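Local structure of probable UTP--glucose-1-phosphate uridylyltransferase YngB (Bacillus subtilis, 7O2N) at residues 137-140 with 141-145. The protein catalyses the formation of UDP-glucose from glucose 1-phosphate and UTP, contributing to glycolipid synthesis and wall teichoic acid glucosylation under anaerobic fermentative growth. Sequence-based numbering, arbitrary orientation.
Sequences SETP and ALRQL
At the N-terminal end of helix 141-152, where the loop leaving strand 133-136 turns into the helix, Q144 reaches back over the first turn and ties its side-chain amide to the backbone of T139. The evidence is a hydrogen bond from Q144 NE2 to T139 O of 2.6 Å. It is bent, with an N-H...O angle of 140°, and the donor stands 26° from the carbonyl plane, so the amide meets the oxygen at a slant. Q144 can reach this far because CG stands anti to its own carbonyl carbon (chi1 -59°), and the extended chain beyond it carries the amide back toward the loop. On the way, the side chains of Q144 and T139 cross, but the modelled approach of Q144 CG to T139 CG2 is too short to be trusted as packing at this resolution. S137 lies only loosely beside the amide. The other end of the amide is also engaged, OE1 accepting from the backbone N of E249, whose carboxylate takes the backbone N-H groups of E138 and T139, so E249 is bonded both to the loop and to Q144 on the helix. Within this nucleotidyltransferase domain of the GT-A clan, the junction places L142 against strands 125-129 and 206-210 of the main sheet. With an alanine here in place of Q144, T139 O and the backbone N of E249 would probably lose these amide partners, leaving the loop held more loosely to this helical turn. The backbone connection is slighter: Q144 N donates a weak hydrogen bond to P140 O over 3.4 Å. R143 starts beside that same carbonyl, and with CG anti to its backbone N its chain leads away to a salt bridge with D147 one turn along the helix.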
loop_
_atom_site.group_PDB
_atom_site.type_symbol
_atom_site.label_atom_id
_atom_site.label_comp_id
_atom_site.label_asym_id
_atom_site.label_seq_id
_atom_site.Cartn_x
_atom_site.Cartn_y
_atom_site.Cartn_z
ATOM N N SER A 137 20.251 -9.959 0.713
ATOM C CA SER A 137 21.596 -10.389 0.350
ATOM C C SER A 137 22.624 -9.882 1.357
ATOM O O SER A 137 22.444 -8.816 1.927
ATOM C CB SER A 137 21.948 -9.912 -1.028
ATOM O OG SER A 137 20.997 -10.374 -1.959
ATOM N N GLU A 138 23.720 -10.632 1.530
ATOM C CA GLU A 138 24.841 -10.154 2.327
ATOM C C GLU A 138 25.545 -9.046 1.541
ATOM O O GLU A 138 25.968 -8.025 2.082
ATOM C CB GLU A 138 25.782 -11.308 2.687
ATOM C CG GLU A 138 25.099 -12.410 3.472
ATOM C CD GLU A 138 26.047 -13.491 3.954
ATOM O OE1 GLU A 138 26.088 -13.734 5.173
ATOM O OE2 GLU A 138 26.736 -14.093 3.107
ATOM N N THR A 139 25.658 -9.277 0.237
ATOM C CA THR A 139 26.161 -8.325 -0.727
ATOM C C THR A 139 24.992 -7.857 -1.602
ATOM O O THR A 139 24.390 -8.655 -2.331
ATOM C CB THR A 139 27.226 -9.059 -1.540
ATOM O OG1 THR A 139 28.386 -9.117 -0.721
ATOM C CG2 THR A 139 27.554 -8.429 -2.873
ATOM N N PRO A 140 24.652 -6.546 -1.604
ATOM C CA PRO A 140 23.521 -6.050 -2.388
ATOM C C PRO A 140 23.628 -6.507 -3.838
ATOM O O PRO A 140 24.707 -6.475 -4.438
ATOM C CB PRO A 140 23.667 -4.525 -2.297
ATOM C CG PRO A 140 24.416 -4.294 -1.009
ATOM C CD PRO A 140 25.366 -5.467 -0.904
ATOM N N ALA A 141 22.479 -6.934 -4.377
ATOM C CA ALA A 141 22.433 -7.635 -5.652
ATOM C C ALA A 141 23.251 -6.912 -6.720
ATOM O O ALA A 141 24.100 -7.533 -7.352
ATOM C CB ALA A 141 21.001 -7.831 -6.082
ATOM N N LEU A 142 22.988 -5.607 -6.918
ATOM C CA LEU A 142 23.628 -4.843 -7.985
ATOM C C LEU A 142 25.145 -4.794 -7.809
ATOM O O LEU A 142 25.866 -4.949 -8.795
ATOM C CB LEU A 142 23.032 -3.435 -8.053
ATOM C CG LEU A 142 23.713 -2.461 -9.009
ATOM C CD1 LEU A 142 23.375 -2.819 -10.449
ATOM C CD2 LEU A 142 23.260 -1.040 -8.691
ATOM N N ARG A 143 25.607 -4.585 -6.560
ATOM C CA ARG A 143 27.028 -4.573 -6.237
ATOM C C ARG A 143 27.724 -5.773 -6.868
ATOM O O ARG A 143 28.847 -5.656 -7.329
ATOM C CB ARG A 143 27.243 -4.742 -4.732
ATOM C CG ARG A 143 28.700 -4.642 -4.316
ATOM C CD ARG A 143 28.866 -3.254 -3.753
ATOM N NE ARG A 143 30.253 -2.862 -3.579
ATOM C CZ ARG A 143 31.151 -2.806 -4.556
ATOM N NH1 ARG A 143 30.820 -3.127 -5.791
ATOM N NH2 ARG A 143 32.378 -2.403 -4.293
ATOM N N GLN A 144 27.040 -6.927 -6.849
ATOM C CA GLN A 144 27.567 -8.185 -7.342
ATOM C C GLN A 144 27.757 -8.136 -8.855
ATOM O O GLN A 144 28.741 -8.686 -9.345
ATOM C CB GLN A 144 26.652 -9.345 -6.949
ATOM C CG GLN A 144 26.424 -9.516 -5.446
ATOM C CD GLN A 144 25.433 -10.622 -5.152
ATOM O OE1 GLN A 144 25.157 -11.488 -5.997
ATOM N NE2 GLN A 144 24.866 -10.598 -3.948
ATOM N N LEU A 145 26.823 -7.497 -9.582
ATOM C CA LEU A 145 26.944 -7.291 -11.022
ATOM C C LEU A 145 28.125 -6.378 -11.326
ATOM O O LEU A 145 28.800 -6.559 -12.347
ATOM C CB LEU A 145 25.682 -6.610 -11.558
ATOM C CG LEU A 145 24.564 -7.528 -12.019
ATOM C CD1 LEU A 145 23.595 -7.730 -10.873
ATOM C CD2 LEU A 145 23.840 -6.915 -13.205
#